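Local coordinates for PA1221 (PDB 4DG9), which is a multidomain Pseudomonas aeruginosa protein that combines an AMP-binding enzyme region of the ANL clan with a carrier region bearing a phosphopantetheine attachment site, at residues A[78-83]-A[125-130]; A[109-114]-A[480-485]; A[382-387]-A[396-401]. All blocks are in the same frame, centred on the assembly; numbering follows the deposited sequence.

Interaction 1: residues A[78-83]-A[125-130]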
loop_
_atom_site.group_PDB
_atom_site.type_symbol
_atom_site.label_atom_id
_atom_site.label_comp_id
_atom_site.label_asym_id
_atom_site.label_seq_id
_atom_site.Cartn_x
_atom_site.Cartn_y
_atom_site.Cartn_z
ATOM N N VAL A 78 12.532 -13.583 16.522
ATOM C CA VAL A 78 13.075 -13.876 15.203
ATOM C C VAL A 78 12.104 -13.452 14.102
ATOM O O VAL A 78 10.893 -13.309 14.329
ATOM C CB VAL A 78 13.460 -15.360 15.015
ATOM C CG1 VAL A 78 14.067 -15.929 16.292
ATOM C CG2 VAL A 78 12.257 -16.172 14.562
ATOM N N CYS A 79 12.650 -13.160 12.931
ATOM C CA CYS A 79 11.821 -12.820 11.787
ATOM C C CYS A 79 11.386 -14.053 11.005
ATOM O O CYS A 79 12.218 -14.842 10.569
ATOM C CB CYS A 79 12.547 -11.856 10.856
ATOM S SG CYS A 79 11.524 -11.410 9.461
ATOM N N LEU A 80 10.076 -14.208 10.834
ATOM C CA LEU A 80 9.516 -15.293 10.032
ATOM C C LEU A 80 8.753 -14.743 8.841
ATOM O O LEU A 80 7.999 -13.780 8.968
ATOM C CB LEU A 80 8.581 -16.166 10.867
ATOM C CG LEU A 80 9.237 -16.933 12.007
ATOM C CD1 LEU A 80 8.179 -17.663 12.803
ATOM C CD2 LEU A 80 10.240 -17.905 11.439
ATOM N N GLY A 81 8.947 -15.370 7.690
ATOM C CA GLY A 81 8.280 -14.976 6.464
ATOM C C GLY A 81 6.922 -15.627 6.257
ATOM O O GLY A 81 6.621 -16.689 6.793
ATOM N N VAL A 82 6.098 -14.959 5.463
ATOM C CA VAL A 82 4.811 -15.474 5.057
ATOM C C VAL A 82 4.636 -15.245 3.564
ATOM O O VAL A 82 4.937 -14.157 3.051
ATOM C CB VAL A 82 3.670 -14.764 5.801
ATOM C CG1 VAL A 82 2.315 -15.178 5.218
ATOM C CG2 VAL A 82 3.742 -15.095 7.269
ATOM N N TYR A 83 4.159 -16.270 2.867
ATOM C CA TYR A 83 3.763 -16.091 1.485
ATOM C C TYR A 83 2.385 -16.631 1.156
ATOM O O TYR A 83 1.906 -17.587 1.763
ATOM C CB TYR A 83 4.772 -16.661 0.484
ATOM C CG TYR A 83 4.343 -16.298 -0.924
ATOM C CD1 TYR A 83 4.044 -14.970 -1.252
ATOM C CD2 TYR A 83 4.175 -17.269 -1.910
ATOM C CE1 TYR A 83 3.625 -14.610 -2.529
ATOM C CE2 TYR A 83 3.751 -16.923 -3.204
ATOM C CZ TYR A 83 3.479 -15.590 -3.508
ATOM O OH TYR A 83 3.066 -15.238 -4.779
ATOM N N CYS A 125 15.761 -13.427 7.915
ATOM C CA CYS A 125 14.514 -14.163 7.925
ATOM C C CYS A 125 14.802 -15.655 7.940
ATOM O O CYS A 125 15.434 -16.180 7.035
ATOM C CB CYS A 125 13.686 -13.793 6.715
ATOM S SG CYS A 125 12.082 -14.559 6.710
ATOM N N ARG A 126 14.333 -16.334 8.978
ATOM C CA ARG A 126 14.785 -17.692 9.240
ATOM C C ARG A 126 14.128 -18.690 8.298
ATOM O O ARG A 126 14.785 -19.543 7.704
ATOM C CB ARG A 126 14.484 -18.073 10.695
ATOM C CG ARG A 126 15.147 -17.185 11.741
ATOM C CD ARG A 126 16.643 -17.463 11.874
ATOM N NE ARG A 126 17.054 -17.489 13.279
ATOM C CZ ARG A 126 17.303 -16.404 14.013
ATOM N NH1 ARG A 126 17.185 -15.193 13.484
ATOM N NH2 ARG A 126 17.671 -16.528 15.281
ATOM N N LEU A 127 12.817 -18.557 8.179
ATOM C CA LEU A 127 11.986 -19.540 7.533
ATOM C C LEU A 127 10.764 -18.820 6.994
ATOM O O LEU A 127 10.272 -17.875 7.611
ATOM C CB LEU A 127 11.545 -20.558 8.580
ATOM C CG LEU A 127 10.245 -21.328 8.359
ATOM C CD1 LEU A 127 10.533 -22.623 7.635
ATOM C CD2 LEU A 127 9.589 -21.609 9.689
ATOM N N ILE A 128 10.253 -19.282 5.862
ATOM C CA ILE A 128 9.060 -18.699 5.280
ATOM C C ILE A 128 7.913 -19.672 5.443
ATOM O O ILE A 128 8.057 -20.869 5.152
ATOM C CB ILE A 128 9.275 -18.411 3.794
ATOM C CG1 ILE A 128 10.463 -17.464 3.640
ATOM C CG2 ILE A 128 7.993 -17.857 3.150
ATOM C CD1 ILE A 128 10.946 -17.312 2.238
ATOM N N LEU A 129 6.782 -19.161 5.923
ATOM C CA LEU A 129 5.575 -19.971 6.062
ATOM C C LEU A 129 4.749 -19.817 4.804
ATOM O O LEU A 129 4.152 -18.774 4.567
ATOM C CB LEU A 129 4.750 -19.511 7.256
ATOM C CG LEU A 129 5.385 -19.691 8.637
ATOM C CD1 LEU A 129 4.485 -19.133 9.715
ATOM C CD2 LEU A 129 5.658 -21.159 8.894
ATOM N N ASP A 130 4.683 -20.881 4.022
ATOM C CA ASP A 130 4.079 -20.823 2.706
ATOM C C ASP A 130 2.599 -21.176 2.760
ATOM O O ASP A 130 2.234 -22.333 2.954
ATOM C CB ASP A 130 4.804 -21.829 1.813
ATOM C CG ASP A 130 4.086 -22.086 0.521
ATOM O OD1 ASP A 130 3.188 -21.296 0.190
ATOM O OD2 ASP A 130 4.424 -23.079 -0.163
#
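Strand 79-83 pairs with strand 125-130 around G81, whose backbone bonds across in both directions. Its N donates to L127 O (2.8 Å) and its O accepts from L129 N (2.6 Å). Y83 N then reaches L129 O at 3.0 Å, continuing the parallel ladder. On the side where G81 lacks a side chain, C125 SG and I128 pack against its backbone, the sulfur set anti to C125 N by a chi1 of -176° and I128 CG2 lying 4.0 Å from G81 C. On the face carrying L80, V82, L127 and L129, L80 CD2 meets L127 CB at 4.1 Å. Helix 88-99 packs on this face, I97 against L80 and V82, L94 against V82 and C93 against L129, while L127 meets Y73 and V144. The start of the strand pair, at V78 and R126, is more open. There R126 N still binds C79 O at 3.0 Å, but the exposed R126 side chain bends back to cross V78 at about a right angle, with V78 CG1 over one guanidinium face. Main-chain bonds thus set the strand alignment in this Rossmann-like parallel sheet, apolar side chains pack the face turned to helix 88-99, and the R126 guanidinium, salt-bridged to D124 through NH1, stays at the exposed start.

Interaction 2: residues A[109-114]-A[480-485]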
loop_
_atom_site.group_PDB
_atom_site.type_symbol
_atom_site.label_atom_id
_atom_site.label_comp_id
_atom_site.label_asym_id
_atom_site.label_seq_id
_atom_site.Cartn_x
_atom_site.Cartn_y
_atom_site.Cartn_z
ATOM N N LEU A 109 6.062 -13.200 -3.803
ATOM C CA LEU A 109 6.753 -14.024 -4.801
ATOM C C LEU A 109 6.518 -13.510 -6.219
ATOM O O LEU A 109 7.010 -14.082 -7.180
ATOM C CB LEU A 109 6.436 -15.524 -4.667
ATOM C CG LEU A 109 7.034 -16.277 -3.464
ATOM C CD1 LEU A 109 6.791 -17.780 -3.588
ATOM C CD2 LEU A 109 8.520 -16.005 -3.299
ATOM N N LYS A 110 5.753 -12.431 -6.330
ATOM C CA LYS A 110 5.678 -11.687 -7.579
ATOM C C LYS A 110 6.969 -10.920 -7.837
ATOM O O LYS A 110 7.091 -10.247 -8.852
ATOM C CB LYS A 110 4.497 -10.706 -7.575
ATOM C CG LYS A 110 3.138 -11.369 -7.585
ATOM C CD LYS A 110 2.017 -10.341 -7.594
ATOM C CE LYS A 110 0.690 -11.011 -7.265
ATOM N NZ LYS A 110 0.552 -12.342 -7.934
ATOM N N GLN A 111 7.918 -10.994 -6.908
ATOM C CA GLN A 111 9.074 -10.101 -6.960
ATOM C C GLN A 111 10.325 -10.884 -7.299
ATOM O O GLN A 111 10.359 -12.089 -7.125
ATOM C CB GLN A 111 9.265 -9.341 -5.641
ATOM C CG GLN A 111 8.022 -8.578 -5.184
ATOM C CD GLN A 111 7.533 -7.550 -6.209
ATOM O OE1 GLN A 111 8.284 -7.118 -7.088
ATOM N NE2 GLN A 111 6.265 -7.157 -6.094
ATOM N N PRO A 112 11.338 -10.206 -7.852
ATOM C CA PRO A 112 12.524 -10.962 -8.258
ATOM C C PRO A 112 13.308 -11.536 -7.079
ATOM O O PRO A 112 13.369 -10.958 -5.983
ATOM C CB PRO A 112 13.352 -9.938 -9.053
ATOM C CG PRO A 112 12.811 -8.612 -8.699
ATOM C CD PRO A 112 11.369 -8.816 -8.335
ATOM N N ALA A 113 13.918 -12.684 -7.338
ATOM C CA ALA A 113 14.608 -13.454 -6.326
ATOM C C ALA A 113 15.597 -12.621 -5.528
ATOM O O ALA A 113 15.536 -12.584 -4.304
ATOM C CB ALA A 113 15.312 -14.636 -6.966
ATOM N N ALA A 114 16.519 -11.960 -6.213
ATOM C CA ALA A 114 17.521 -11.174 -5.508
ATOM C C ALA A 114 16.870 -10.165 -4.560
ATOM O O ALA A 114 17.398 -9.887 -3.485
ATOM C CB ALA A 114 18.450 -10.474 -6.488
ATOM N N PRO A 480 11.711 -4.397 -8.197
ATOM C CA PRO A 480 10.391 -4.877 -7.771
ATOM C C PRO A 480 9.341 -4.251 -8.673
ATOM O O PRO A 480 9.510 -3.087 -9.075
ATOM C CB PRO A 480 10.253 -4.337 -6.349
ATOM C CG PRO A 480 11.258 -3.229 -6.243
ATOM C CD PRO A 480 12.380 -3.587 -7.163
ATOM N N THR A 481 8.291 -5.015 -8.985
ATOM C CA THR A 481 7.297 -4.656 -10.006
ATOM C C THR A 481 6.775 -3.238 -9.868
ATOM O O THR A 481 6.587 -2.526 -10.857
ATOM C CB THR A 481 6.071 -5.572 -9.937
ATOM O OG1 THR A 481 5.479 -5.461 -8.641
ATOM C CG2 THR A 481 6.453 -7.017 -10.195
ATOM N N TRP A 482 6.537 -2.831 -8.632
ATOM C CA TRP A 482 6.004 -1.506 -8.377
ATOM C C TRP A 482 7.011 -0.388 -8.633
ATOM O O TRP A 482 6.652 0.787 -8.611
ATOM C CB TRP A 482 5.391 -1.416 -6.969
ATOM C CG TRP A 482 6.229 -1.988 -5.872
ATOM C CD1 TRP A 482 6.248 -3.290 -5.435
ATOM C CD2 TRP A 482 7.148 -1.278 -5.045
ATOM N NE1 TRP A 482 7.144 -3.431 -4.396
ATOM C CE2 TRP A 482 7.711 -2.209 -4.141
ATOM C CE3 TRP A 482 7.567 0.051 -4.988
ATOM C CZ2 TRP A 482 8.660 -1.844 -3.196
ATOM C CZ3 TRP A 482 8.514 0.409 -4.040
ATOM C CH2 TRP A 482 9.047 -0.531 -3.160
ATOM N N GLN A 483 8.271 -0.741 -8.859
ATOM C CA GLN A 483 9.280 0.277 -9.196
ATOM C C GLN A 483 9.592 0.397 -10.681
ATOM O O GLN A 483 10.408 1.218 -11.054
ATOM C CB GLN A 483 10.591 0.051 -8.430
ATOM C CG GLN A 483 10.411 -0.007 -6.946
ATOM C CD GLN A 483 11.713 0.125 -6.200
ATOM O OE1 GLN A 483 12.800 0.077 -6.798
ATOM N NE2 GLN A 483 11.618 0.301 -4.880
ATOM N N ARG A 484 8.983 -0.444 -11.512
ATOM C CA ARG A 484 9.279 -0.448 -12.944
ATOM C C ARG A 484 8.454 0.590 -13.674
ATOM O O ARG A 484 7.239 0.648 -13.509
ATOM C CB ARG A 484 8.981 -1.808 -13.562
ATOM C CG ARG A 484 9.499 -2.965 -12.747
ATOM C CD ARG A 484 9.409 -4.268 -13.499
ATOM N NE ARG A 484 10.020 -5.325 -12.714
ATOM C CZ ARG A 484 9.559 -6.566 -12.655
ATOM N NH1 ARG A 484 8.481 -6.897 -13.351
ATOM N NH2 ARG A 484 10.170 -7.470 -11.901
ATOM N N PRO A 485 9.114 1.418 -14.486
ATOM C CA PRO A 485 8.380 2.412 -15.271
ATOM C C PRO A 485 7.345 1.763 -16.204
ATOM O O PRO A 485 7.541 0.667 -16.749
ATOM C CB PRO A 485 9.482 3.096 -16.076
ATOM C CG PRO A 485 10.724 2.903 -15.247
ATOM C CD PRO A 485 10.575 1.548 -14.638
#
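Q111 and T481 meet where the two subdomains of the ANL fold face each other: Q111 belongs to the loop leading into helix 113-123 of the large subdomain, and T481 begins a short 3-10 turn in the small C-terminal one. The Q111 amide makes two hydrogen bonds to T481. OE1 accepts the T481 backbone N-H at 2.8 Å, in the carbonyl plane and on a lone pair, while NE2 donates to T481 OG1 at 3.2 Å, with the hydroxyl oxygen close to the amide plane. With Q111 CG anti to the carbonyl carbon (chi1 -54°), a bend at chi2 (-58°) turns the amide across the threonine side chain at about a right angle. D108, which also takes a hydrogen bond from NE2, gives this nitrogen a second partner and should help fix the flip of the amide. The same NE2 comes to the edge of the W482 indole, 3.9 Å from CD1, the amide and ring planes standing 70° apart. Around it the contacts are van der Waals: T481 CG2 rests 3.6 Å from K110 O, and P112 CD lies 4.1 Å from P480 CA and near the R484 guanidinium, whose NE is bonded to L479 O. P112 takes the N-cap position of helix 113-123, and W115 of that helix touches P480. The W482 side chain lies about 6 Å from the bound DG9. The turn itself runs from helix 473-478 toward strand 487-490, with W482 stacked on Y427 and packed against L429 of strand 427-430.

Interaction 3: residues A[382-387]-A[396-401]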
loop_
_atom_site.group_PDB
_atom_site.type_symbol
_atom_site.label_atom_id
_atom_site.label_comp_id
_atom_site.label_asym_id
_atom_site.label_seq_id
_atom_site.Cartn_x
_atom_site.Cartn_y
_atom_site.Cartn_z
ATOM N N ARG A 382 19.808 8.259 12.433
ATOM C CA ARG A 382 20.156 9.424 13.235
ATOM C C ARG A 382 19.587 10.680 12.588
ATOM O O ARG A 382 19.346 11.692 13.256
ATOM C CB ARG A 382 21.673 9.555 13.374
ATOM C CG ARG A 382 22.332 8.444 14.170
ATOM C CD ARG A 382 23.775 8.801 14.499
ATOM N NE ARG A 382 24.514 9.249 13.318
ATOM C CZ ARG A 382 25.299 8.468 12.583
ATOM N NH1 ARG A 382 25.457 7.188 12.901
ATOM N NH2 ARG A 382 25.931 8.966 11.527
ATOM N N ALA A 383 19.386 10.618 11.281
ATOM C CA ALA A 383 18.922 11.788 10.558
ATOM C C ALA A 383 17.444 12.061 10.823
ATOM O O ALA A 383 17.070 13.186 11.148
ATOM C CB ALA A 383 19.191 11.638 9.063
ATOM N N SER A 384 16.593 11.053 10.645
ATOM C CA SER A 384 15.165 11.278 10.902
ATOM C C SER A 384 14.590 10.842 12.259
ATOM O O SER A 384 13.527 11.294 12.637
ATOM C CB SER A 384 14.344 10.694 9.767
ATOM O OG SER A 384 14.897 9.455 9.398
ATOM N N PHE A 385 15.304 10.013 13.009
ATOM C CA PHE A 385 14.821 9.591 14.319
ATOM C C PHE A 385 15.664 10.306 15.345
ATOM O O PHE A 385 16.829 9.969 15.530
ATOM C CB PHE A 385 14.974 8.082 14.512
ATOM C CG PHE A 385 13.873 7.259 13.882
ATOM C CD1 PHE A 385 12.697 6.994 14.579
ATOM C CD2 PHE A 385 14.021 6.735 12.608
ATOM C CE1 PHE A 385 11.683 6.233 14.014
ATOM C CE2 PHE A 385 13.010 5.969 12.033
ATOM C CZ PHE A 385 11.841 5.716 12.741
ATOM N N VAL A 386 15.062 11.269 16.033
ATOM C CA VAL A 386 15.802 12.237 16.833
ATOM C C VAL A 386 15.102 12.427 18.153
ATOM O O VAL A 386 14.036 11.883 18.343
ATOM C CB VAL A 386 15.844 13.600 16.144
ATOM C CG1 VAL A 386 16.674 13.528 14.883
ATOM C CG2 VAL A 386 14.416 14.081 15.845
ATOM N N GLU A 387 15.713 13.155 19.084
ATOM C CA GLU A 387 14.979 13.596 20.268
ATOM C C GLU A 387 14.637 15.075 20.104
ATOM O O GLU A 387 15.449 15.852 19.612
ATOM C CB GLU A 387 15.768 13.346 21.556
ATOM C CG GLU A 387 16.125 11.873 21.804
ATOM C CD GLU A 387 17.001 11.669 23.036
ATOM O OE1 GLU A 387 17.582 10.572 23.184
ATOM O OE2 GLU A 387 17.108 12.602 23.860
ATOM N N ARG A 396 11.437 11.050 22.033
ATOM C CA ARG A 396 11.833 10.473 20.766
ATOM C C ARG A 396 10.842 10.923 19.706
ATOM O O ARG A 396 9.636 10.992 19.944
ATOM C CB ARG A 396 11.859 8.951 20.854
ATOM C CG ARG A 396 12.401 8.303 19.613
ATOM C CD ARG A 396 12.986 6.937 19.911
ATOM N NE ARG A 396 13.473 6.306 18.686
ATOM C CZ ARG A 396 12.734 5.523 17.907
ATOM N NH1 ARG A 396 11.470 5.266 18.231
ATOM N NH2 ARG A 396 13.256 5.000 16.808
ATOM N N ALA A 397 11.357 11.238 18.535
ATOM C CA ALA A 397 10.544 11.762 17.463
ATOM C C ALA A 397 11.047 11.232 16.133
ATOM O O ALA A 397 12.185 10.749 16.027
ATOM C CB ALA A 397 10.589 13.281 17.475
ATOM N N TYR A 398 10.182 11.312 15.130
ATOM C CA TYR A 398 10.571 11.063 13.749
ATOM C C TYR A 398 10.163 12.224 12.857
ATOM O O TYR A 398 9.036 12.697 12.934
ATOM C CB TYR A 398 9.947 9.774 13.250
ATOM C CG TYR A 398 10.039 9.562 11.760
ATOM C CD1 TYR A 398 11.207 9.097 11.171
ATOM C CD2 TYR A 398 8.947 9.798 10.949
ATOM C CE1 TYR A 398 11.284 8.884 9.810
ATOM C CE2 TYR A 398 9.010 9.591 9.595
ATOM C CZ TYR A 398 10.173 9.130 9.026
ATOM O OH TYR A 398 10.217 8.928 7.668
ATOM N N ARG A 399 11.097 12.685 12.027
ATOM C CA ARG A 399 10.857 13.779 11.085
ATOM C C ARG A 399 10.347 13.230 9.750
ATOM O O ARG A 399 11.051 12.488 9.058
ATOM C CB ARG A 399 12.144 14.566 10.851
ATOM C CG ARG A 399 12.886 14.996 12.112
ATOM C CD ARG A 399 14.159 15.764 11.749
ATOM N NE ARG A 399 13.846 17.011 11.054
ATOM C CZ ARG A 399 13.712 18.190 11.659
ATOM N NH1 ARG A 399 13.892 18.291 12.969
ATOM N NH2 ARG A 399 13.410 19.271 10.951
ATOM N N THR A 400 9.128 13.605 9.384
ATOM C CA THR A 400 8.472 12.982 8.246
ATOM C C THR A 400 9.066 13.426 6.927
ATOM O O THR A 400 9.160 12.642 5.988
ATOM C CB THR A 400 6.965 13.269 8.241
ATOM O OG1 THR A 400 6.744 14.676 8.066
ATOM C CG2 THR A 400 6.335 12.803 9.559
ATOM N N GLY A 401 9.458 14.690 6.852
ATOM C CA GLY A 401 9.905 15.260 5.592
ATOM C C GLY A 401 8.725 15.767 4.790
ATOM O O GLY A 401 8.876 16.152 3.633
#
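F385 and Y398 pack ring against ring on one face of the hairpin formed by strands 385-389 and 394-406. Y398 CD1 sits 3.7 Å above the F385 ring, over its centre, but the planes are inclined at 45° and the centroids lie 4.9 Å apart, an oblique pair. R396, on the same face, lays its guanidinium almost parallel to the phenyl ring (planes 10° apart), with F385 CD1 over the guanidinium face. Its extended chain, begun with CG anti to the backbone N (chi1 -174°), carries the group to F385. The other face of the pair holds V386 and A397, where V386 CG2 comes within 4.2 Å of A397 CB; V386 also touches R399 CG.

The backbone sets this pattern. V386 and A397 form the hydrogen-bonded pair, V386 N to A397 O at 2.9 Å and A397 N to V386 O at 2.8 Å, flanked by the non-hydrogen-bonded pairs F385-Y398 and E387-R396. Where helix 378-384 ends, S384 O takes R399 N at 2.9 Å, while S384 CB packs against Y398 CE1.

A second shell holds the polar ends: A371 O receives R396 NH2, E362 forms a salt bridge with R399 NH2, and R380 O binds S384 OG. Y374 touches both S384 and Y398, and the Y398 side chain lies about 7 Å from bound DG9. The run Y398 to D402 reads Y-R-T-G-D, a signature of ANL-clan AMP-binding enzymes, here carried on the hairpin strand of their antiparallel beta subdomain.

From the N terminus, residues 78-83 open interaction 1; the chain then passes helix 88-99 and strand 103-106, and residues 109-114 open interaction 2 before 125-130 return to close interaction 1. The two therefore cross, and they touch directly where the Y83 ring packs on L109, joining the C-terminal end of strand 79-83 to the loop before helix 113-123. Interaction 2 closes much later, at 480-485, tying the large subdomain to the small one. Within that long excursion lies interaction 3, a local hairpin closure at 382-387 and 396-401 in the antiparallel sheet. Its nearest atoms are about 17 Å from interaction 1 and about 14 Å from interaction 2.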